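Local coordinates for protein nucleoside diphosphate kinase (Aquifex aeolicus, PDB 3ZTP) that transfers the gamma phosphate of ATP to nucleoside diphosphates, probably by a ping-pong mechanism through a phosphohistidine intermediate, and is thought to supply nucleoside triphosphates other than ATP, at residues F32-L37 against A75-E80; K38-T43 against G70-A75. All coordinates share one frame; numbering follows the deposited sequence.

Interaction 1: F32-L37 against A75-E80; sequences FQIKAL and AVLEGE
A beta bulge interrupts the antiparallel pairing of strands 33-40 and 72-78 in the ferredoxin-like sheet: Lys-35 and Ala-36 together lie opposite the single residue Val-76. Ahead of it, Gln-33 and Glu-78 form a regular hydrogen-bonded pair, Gln-33 N giving to Glu-78 O at 3.0 Å and Glu-78 N returning to Gln-33 O at 2.9 Å. At the bulge Lys-35 adopts a nearly helical psi. Lys-35 N still reaches Val-76 O at 2.8 Å, but Val-76 N approaches Ala-36 O from 36° above the carbonyl plane, and Ala-36 N is buried without a partner.

On one face Ile-34 and Leu-77 lie side by side, Ile-34 CG1 at 3.8 Å from Leu-77 CD2; beyond them Leu-37 CD1 meets the Ala-75 methyl. Ile-34 and Leu-77 are branched and apolar, as suits a helix-packed face, while the small Ala-75 admits the Leu-37 methyl. On the other face, bends at chi2 (-64°) and chi3 (-60°) curl the lysine methylenes against the extended glutamate, with Lys-35 CG 3.7 Å from Glu-78 CB. The charged ends do not touch: NZ has a weak bond to a water that donates to Glu-78 OE1, at 2.8 Å from that oxygen, which is also salt-bridged to Arg-5. Gly-79, lacking a side chain, leaves room for the Phe-32 ring, whose CD1 lies 4.0 Å from Gly-79 CA.

That ring reaches helix 82-90 at Ala-82, Val-86 and Ile-89. Helix 20-29 packs against Ile-34 and Leu-77, strand 3-10 continues the sheet beyond 75-78, and Phe-136 covers Ala-36 and Val-76.

Interaction 2: K38-T43 against G70-A75; sequences KMFRFT and GPVVAA
Phe-40 lays its ring against Val-72 where this antiparallel ladder nears its end. Its chi1 of 67° sets CG between the backbone N and carbonyl carbon, and from CB the ring swings over the neighbouring strand. CD1 skirts Val-72 O at 4.1 Å. At CE1 the ring turns its edge to the Ala-74 methyl, CE1 to Ala-74 CB being 3.8 Å, while CZ at the tip lies 3.5 Å from Val-72 CG2. Val-72 CG2 sits over one face, offset toward the rim, 3.8 Å from the centroid of the Phe-40 ring, a CH-pi contact. On the return side, CE2 stands 3.6 Å above the centre of the Phe-42 ring. Small alanine and branched valine thus fit edge and face.

On the opposite face, Met-39 is extended to its sulfur, then bends, bringing CE to 3.7 Å from Val-73 CG2; its CG runs beside the Pro-71 ring. Phe-40 and Val-72 exchange two backbone hydrogen bonds, Val-72 N to Phe-40 O being nearly linear at 169°, and Lys-38 and Ala-74 do likewise. Past them a water accepts from Phe-42 N and donates to Gly-70 O, while the Arg-41 guanidinium lies flat over Gly-70 N, its NH2 hydrogen-bonded to Ser-68 O.

Chemically, both faces are mostly apolar, but Lys-38 NZ on the Phe-40 side pairs with Glu-140 and Ile-135 O; direct bonds fix the register, and water joins the chains beyond the strands.

In the fold
Interactions 1 and 2 are successive lengths of one ladder between strands 33-40 and 72-78, sharing Ala-75 and touching where Leu-37 CD1 packs on Val-73 CG1. Interaction 2 is the more buried, an aromatic and aliphatic pairing in regular register; interaction 1 is partly exposed, with a bulge and a water-linked lysine and glutamate. Strand 33-40 is one of the two outer strands of the sheet within the chain, and Leu-37 and Met-39 make backbone hydrogen bonds to the second subunit, so both contacts lie beside a subunit interface. Near Lys-38 and Phe-40, Leu-139 of a third subunit also packs, tying interaction 2 further into the tetramer.

Interaction 1: F32-L37 against A75-E80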
ATOM      1  N   PHE A  32      -5.398  23.456  -6.344  1.00  7.70           N
ATOM      2  CA  PHE A  32      -5.637  22.032  -6.582  1.00  8.79           C
ATOM      3  C   PHE A  32      -5.819  21.289  -5.275  1.00 10.38           C
ATOM      4  O   PHE A  32      -5.200  21.595  -4.251  1.00 11.93           O
ATOM      5  CB  PHE A  32      -4.482  21.425  -7.385  1.00  9.27           C
ATOM      6  CG  PHE A  32      -4.388  22.011  -8.733  1.00 10.70           C
ATOM      7  CD1 PHE A  32      -5.350  21.684  -9.680  1.00 13.14           C
ATOM      8  CD2 PHE A  32      -3.467  23.005  -9.030  1.00 11.98           C
ATOM      9  CE1 PHE A  32      -5.356  22.272 -10.919  1.00 16.15           C
ATOM     10  CE2 PHE A  32      -3.472  23.593 -10.276  1.00 13.51           C
ATOM     11  CZ  PHE A  32      -4.417  23.232 -11.216  1.00 15.15           C
ATOM     12  N   GLN A  33      -6.686  20.298  -5.327  1.00  9.65           N
ATOM     13  CA  GLN A  33      -6.855  19.348  -4.241  0.54 10.50           C
ATOM     14  C   GLN A  33      -5.899  18.189  -4.446  1.00  8.44           C
ATOM     15  O   GLN A  33      -5.891  17.592  -5.536  1.00 10.58           O
ATOM     16  CB  GLN A  33      -8.288  18.816  -4.247  0.54 13.17           C
ATOM     17  CG  GLN A  33      -9.345  19.864  -3.889  0.54 17.65           C
ATOM     18  CD  GLN A  33      -9.142  20.438  -2.499  0.54 22.78           C
ATOM     19  OE1 GLN A  33      -9.078  19.699  -1.519  0.54 26.60           O
ATOM     20  NE2 GLN A  33      -9.016  21.764  -2.409  0.54 24.16           N
ATOM     21  N   ILE A  34      -5.098  17.882  -3.435  1.00  8.23           N
ATOM     22  CA  ILE A  34      -4.259  16.683  -3.469  1.00  7.88           C
ATOM     23  C   ILE A  34      -5.144  15.516  -3.041  1.00  8.24           C
ATOM     24  O   ILE A  34      -5.617  15.471  -1.910  1.00 10.14           O
ATOM     25  CB  ILE A  34      -3.020  16.786  -2.575  1.00  8.19           C
ATOM     26  CG1 ILE A  34      -2.152  17.956  -3.047  1.00  9.46           C
ATOM     27  CG2 ILE A  34      -2.251  15.492  -2.588  1.00  9.80           C
ATOM     28  CD1 ILE A  34      -0.980  18.280  -2.129  1.00 12.03           C
ATOM     29  N   LYS A  35      -5.389  14.600  -3.976  1.00  7.72           N
ATOM     30  CA  LYS A  35      -6.260  13.437  -3.746  1.00  7.37           C
ATOM     31  C   LYS A  35      -5.501  12.171  -3.372  1.00  8.23           C
ATOM     32  O   LYS A  35      -6.101  11.194  -2.900  1.00  8.03           O
ATOM     33  CB  LYS A  35      -7.118  13.174  -4.972  1.00  9.49           C
ATOM     34  CG  LYS A  35      -8.054  14.318  -5.353  1.00 12.43           C
ATOM     35  CD  LYS A  35      -9.071  14.578  -4.306  1.00 13.96           C
ATOM     36  CE  LYS A  35      -9.931  13.348  -4.071  1.00 19.33           C
ATOM     37  NZ  LYS A  35     -11.022  13.609  -3.079  1.00 24.62           N
ATOM     38  N   ALA A  36      -4.208  12.134  -3.654  1.00  6.70           N
ATOM     39  CA  ALA A  36      -3.378  10.998  -3.265  1.00  7.29           C
ATOM     40  C   ALA A  36      -1.942  11.488  -3.254  1.00  6.58           C
ATOM     41  O   ALA A  36      -1.577  12.428  -3.985  1.00  6.92           O
ATOM     42  CB  ALA A  36      -3.541   9.823  -4.242  1.00  8.38           C
ATOM     43  N   LEU A  37      -1.123  10.876  -2.426  1.00  6.19           N
ATOM     44  CA  LEU A  37       0.261  11.302  -2.256  1.00  5.57           C
ATOM     45  C   LEU A  37       1.049  10.182  -1.678  1.00  6.02           C
ATOM     46  O   LEU A  37       0.630   9.595  -0.685  1.00  7.04           O
ATOM     47  CB  LEU A  37       0.311  12.517  -1.297  1.00  7.30           C
ATOM     48  CG  LEU A  37       1.683  13.115  -1.020  1.00  7.71           C
ATOM     49  CD1 LEU A  37       2.201  13.861  -2.171  1.00  8.54           C
ATOM     50  CD2 LEU A  37       1.599  14.033   0.187  1.00 10.71           C
ATOM     51  N   ALA A  75       1.732  12.593  -6.721  1.00  5.98           N
ATOM     52  CA  ALA A  75       0.481  13.133  -6.206  1.00  5.71           C
ATOM     53  C   ALA A  75      -0.552  13.164  -7.297  1.00  8.23           C
ATOM     54  O   ALA A  75      -0.218  13.389  -8.472  1.00  8.37           O
ATOM     55  CB  ALA A  75       0.682  14.542  -5.672  1.00  7.56           C
ATOM     56  N   VAL A  76      -1.797  12.916  -6.924  1.00  7.17           N
ATOM     57  CA  VAL A  76      -2.902  13.154  -7.819  1.00  7.13           C
ATOM     58  C   VAL A  76      -3.457  14.528  -7.462  1.00  7.82           C
ATOM     59  O   VAL A  76      -3.786  14.787  -6.305  1.00  8.02           O
ATOM     60  CB  VAL A  76      -4.007  12.091  -7.658  1.00  7.92           C
ATOM     61  CG1 VAL A  76      -5.215  12.442  -8.527  1.00  9.04           C
ATOM     62  CG2 VAL A  76      -3.466  10.712  -8.004  1.00  8.63           C
ATOM     63  N   LEU A  77      -3.544  15.394  -8.464  1.00  7.05           N
ATOM     64  CA  LEU A  77      -4.071  16.739  -8.316  1.00  7.43           C
ATOM     65  C   LEU A  77      -5.399  16.830  -9.021  1.00  7.88           C
ATOM     66  O   LEU A  77      -5.530  16.419 -10.175  1.00  9.87           O
ATOM     67  CB  LEU A  77      -3.101  17.761  -8.925  1.00  7.67           C
ATOM     68  CG  LEU A  77      -1.694  17.747  -8.352  1.00  7.44           C
ATOM     69  CD1 LEU A  77      -0.899  18.818  -9.043  1.00  8.17           C
ATOM     70  CD2 LEU A  77      -1.706  17.963  -6.853  1.00  9.77           C
ATOM     71  N   GLU A  78      -6.390  17.402  -8.338  1.00  8.62           N
ATOM     72  CA  GLU A  78      -7.735  17.561  -8.878  1.00  9.55           C
ATOM     73  C   GLU A  78      -8.154  19.020  -8.899  1.00 10.68           C
ATOM     74  O   GLU A  78      -7.970  19.745  -7.933  1.00 10.71           O
ATOM     75  CB  GLU A  78      -8.708  16.740  -8.032  1.00 10.70           C
ATOM     76  CG  GLU A  78     -10.153  16.802  -8.483  1.00 15.31           C
ATOM     77  CD  GLU A  78     -11.037  15.958  -7.584  1.00 19.89           C
ATOM     78  OE1 GLU A  78     -10.914  14.714  -7.630  1.00 20.64           O
ATOM     79  OE2 GLU A  78     -11.821  16.527  -6.805  1.00 25.79           O
ATOM     80  N   GLY A  79      -8.712  19.436 -10.016  1.00 11.16           N
ATOM     81  CA  GLY A  79      -9.254  20.776 -10.124  1.00 12.31           C
ATOM     82  C   GLY A  79      -9.732  21.073 -11.527  1.00 14.08           C
ATOM     83  O   GLY A  79      -9.536  20.297 -12.448  1.00 12.64           O
ATOM     84  N   GLU A  80     -10.393  22.212 -11.689  1.00 15.86           N
ATOM     85  CA  GLU A  80     -10.860  22.640 -13.008  1.00 16.69           C
ATOM     86  C   GLU A  80      -9.688  22.740 -13.992  1.00 14.95           C
ATOM     87  O   GLU A  80      -8.669  23.347 -13.677  1.00 14.79           O
ATOM     88  CB  GLU A  80     -11.543  23.995 -12.873  1.00 18.82           C
ATOM     89  CG  GLU A  80     -12.023  24.591 -14.178  1.00 26.40           C
ATOM     90  CD  GLU A  80     -13.087  23.757 -14.848  1.00 32.08           C
ATOM     91  OE1 GLU A  80     -13.875  23.094 -14.142  1.00 30.32           O
ATOM     92  OE2 GLU A  80     -13.132  23.766 -16.093  1.00 31.93           O
TER
HETATM   93  O   HOH W   1     -12.893  13.976  -5.813  1.00 41.32           O

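Interaction 2: K38-T43 against G70-A75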
ATOM      1  N   LYS A  38       2.200   9.886  -2.248  0.62  6.13           N
ATOM      2  CA  LYS A  38       3.118   9.001  -1.558  0.62  6.47           C
ATOM      3  C   LYS A  38       4.496   9.046  -2.154  0.62  6.21           C
ATOM      4  O   LYS A  38       4.699   9.435  -3.293  0.62  6.63           O
ATOM      5  CB  LYS A  38       2.613   7.561  -1.559  0.62  8.53           C
ATOM      6  CG  LYS A  38       2.807   6.850  -2.891  0.62  7.90           C
ATOM      7  CD  LYS A  38       2.052   5.514  -2.925  0.62  8.34           C
ATOM      8  CE  LYS A  38       1.969   4.953  -4.327  0.62  7.86           C
ATOM      9  NZ  LYS A  38       1.179   3.684  -4.288  0.62  7.34           N
ATOM     10  N   MET A  39       5.436   8.649  -1.312  1.00  6.08           N
ATOM     11  CA  MET A  39       6.841   8.438  -1.660  1.00  7.39           C
ATOM     12  C   MET A  39       7.053   6.962  -1.936  1.00  6.77           C
ATOM     13  O   MET A  39       6.607   6.122  -1.164  1.00  8.26           O
ATOM     14  CB  MET A  39       7.729   8.893  -0.506  1.00  7.38           C
ATOM     15  CG  MET A  39       9.185   8.643  -0.764  1.00  8.40           C
ATOM     16  SD  MET A  39      10.221   9.333   0.545  1.00 14.30           S
ATOM     17  CE  MET A  39       9.974  11.030   0.275  1.00 14.54           C
ATOM     18  N   PHE A  40       7.727   6.639  -3.032  1.00  7.45           N
ATOM     19  CA  PHE A  40       8.006   5.272  -3.400  1.00  7.46           C
ATOM     20  C   PHE A  40       9.271   5.272  -4.240  1.00  8.87           C
ATOM     21  O   PHE A  40       9.827   6.336  -4.546  1.00  9.05           O
ATOM     22  CB  PHE A  40       6.813   4.646  -4.159  1.00  8.14           C
ATOM     23  CG  PHE A  40       6.572   5.261  -5.487  1.00  7.74           C
ATOM     24  CD1 PHE A  40       5.891   6.459  -5.589  1.00  8.80           C
ATOM     25  CD2 PHE A  40       7.083   4.674  -6.655  1.00  8.69           C
ATOM     26  CE1 PHE A  40       5.708   7.077  -6.826  1.00  9.10           C
ATOM     27  CE2 PHE A  40       6.862   5.280  -7.901  1.00  9.56           C
ATOM     28  CZ  PHE A  40       6.192   6.486  -7.966  1.00  9.67           C
ATOM     29  N   ARG A  41       9.737   4.087  -4.606  1.00  8.34           N
ATOM     30  CA  ARG A  41      10.906   3.956  -5.466  1.00  9.31           C
ATOM     31  C   ARG A  41      10.553   3.055  -6.639  1.00  9.66           C
ATOM     32  O   ARG A  41      10.196   1.881  -6.453  1.00  9.47           O
ATOM     33  CB  ARG A  41      12.061   3.376  -4.681  1.00 12.55           C
ATOM     34  CG  ARG A  41      13.245   3.023  -5.562  1.00 20.72           C
ATOM     35  CD  ARG A  41      14.435   3.782  -5.161  1.00 24.97           C
ATOM     36  NE  ARG A  41      15.589   3.502  -6.011  1.00 18.88           N
ATOM     37  CZ  ARG A  41      16.829   3.579  -5.575  1.00 20.63           C
ATOM     38  NH1 ARG A  41      17.067   3.932  -4.315  1.00 22.62           N
ATOM     39  NH2 ARG A  41      17.825   3.334  -6.405  1.00 21.39           N
ATOM     40  N   PHE A  42      10.606   3.586  -7.847  1.00  9.81           N
ATOM     41  CA  PHE A  42      10.477   2.756  -9.040  1.00  9.00           C
ATOM     42  C   PHE A  42      11.654   1.783  -9.108  1.00  9.20           C
ATOM     43  O   PHE A  42      12.820   2.207  -9.003  1.00 10.97           O
ATOM     44  CB  PHE A  42      10.603   3.607 -10.314  1.00  9.07           C
ATOM     45  CG  PHE A  42       9.370   4.339 -10.750  1.00  8.17           C
ATOM     46  CD1 PHE A  42       8.234   3.667 -11.167  1.00  9.55           C
ATOM     47  CD2 PHE A  42       9.385   5.717 -10.837  1.00  8.71           C
ATOM     48  CE1 PHE A  42       7.131   4.342 -11.634  1.00  7.81           C
ATOM     49  CE2 PHE A  42       8.270   6.401 -11.304  1.00 10.84           C
ATOM     50  CZ  PHE A  42       7.140   5.714 -11.701  1.00  9.18           C
ATOM     51  N   THR A  43      11.355   0.504  -9.330  1.00  9.95           N
ATOM     52  CA  THR A  43      12.378  -0.382  -9.895  1.00 10.45           C
ATOM     53  C   THR A  43      12.622   0.034 -11.347  1.00  9.79           C
ATOM     54  O   THR A  43      11.790   0.690 -11.953  1.00 10.14           O
ATOM     55  CB  THR A  43      11.917  -1.839  -9.905  1.00 11.43           C
ATOM     56  OG1 THR A  43      10.771  -1.939 -10.753  1.00 12.26           O
ATOM     57  CG2 THR A  43      11.552  -2.295  -8.507  1.00 12.71           C
ATOM     58  N   GLY A  70      16.496   6.883  -7.233  1.00 12.42           N
ATOM     59  CA  GLY A  70      16.242   7.277  -5.863  1.00 11.86           C
ATOM     60  C   GLY A  70      14.748   7.424  -5.694  1.00 11.27           C
ATOM     61  O   GLY A  70      14.004   7.326  -6.665  1.00 11.10           O
ATOM     62  N   PRO A  71      14.300   7.645  -4.467  1.00 10.57           N
ATOM     63  CA  PRO A  71      12.853   7.770  -4.290  1.00 10.02           C
ATOM     64  C   PRO A  71      12.261   8.988  -5.003  1.00  8.53           C
ATOM     65  O   PRO A  71      12.945  10.010  -5.249  1.00  9.06           O
ATOM     66  CB  PRO A  71      12.673   7.905  -2.780  1.00 13.38           C
ATOM     67  CG  PRO A  71      14.033   7.960  -2.173  1.00 15.87           C
ATOM     68  CD  PRO A  71      15.064   7.703  -3.213  1.00 11.29           C
ATOM     69  N   VAL A  72      10.979   8.883  -5.331  1.00  7.15           N
ATOM     70  CA  VAL A  72      10.202   9.962  -5.905  1.00  6.50           C
ATOM     71  C   VAL A  72       8.936  10.120  -5.110  1.00  6.82           C
ATOM     72  O   VAL A  72       8.594   9.265  -4.281  1.00  7.23           O
ATOM     73  CB  VAL A  72       9.860   9.706  -7.394  1.00  6.77           C
ATOM     74  CG1 VAL A  72      11.130   9.677  -8.252  1.00  9.24           C
ATOM     75  CG2 VAL A  72       9.121   8.394  -7.609  1.00  8.19           C
ATOM     76  N   VAL A  73       8.231  11.214  -5.340  1.00  6.59           N
ATOM     77  CA  VAL A  73       6.926  11.427  -4.726  1.00  6.11           C
ATOM     78  C   VAL A  73       5.927  11.723  -5.807  1.00  7.59           C
ATOM     79  O   VAL A  73       6.107  12.627  -6.625  1.00  7.01           O
ATOM     80  CB  VAL A  73       6.953  12.586  -3.719  1.00  5.68           C
ATOM     81  CG1 VAL A  73       5.539  12.963  -3.289  1.00  6.18           C
ATOM     82  CG2 VAL A  73       7.811  12.196  -2.504  1.00  7.67           C
ATOM     83  N   ALA A  74       4.835  10.978  -5.818  1.00  5.66           N
ATOM     84  CA  ALA A  74       3.735  11.232  -6.739  1.00  5.15           C
ATOM     85  C   ALA A  74       2.524  11.782  -6.005  1.00  5.52           C
ATOM     86  O   ALA A  74       2.310  11.488  -4.820  1.00  6.31           O
ATOM     87  CB  ALA A  74       3.342   9.935  -7.472  1.00  6.77           C
ATOM     88  N   ALA A  75       1.732  12.593  -6.721  1.00  5.98           N
ATOM     89  CA  ALA A  75       0.481  13.133  -6.206  1.00  5.71           C
ATOM     90  C   ALA A  75      -0.552  13.164  -7.297  1.00  8.23           C
ATOM     91  O   ALA A  75      -0.218  13.389  -8.472  1.00  8.37           O
ATOM     92  CB  ALA A  75       0.682  14.542  -5.672  1.00  7.56           C
TER
HETATM   93  O   HOH W   2      11.964   6.075  -8.084  1.00  9.38           O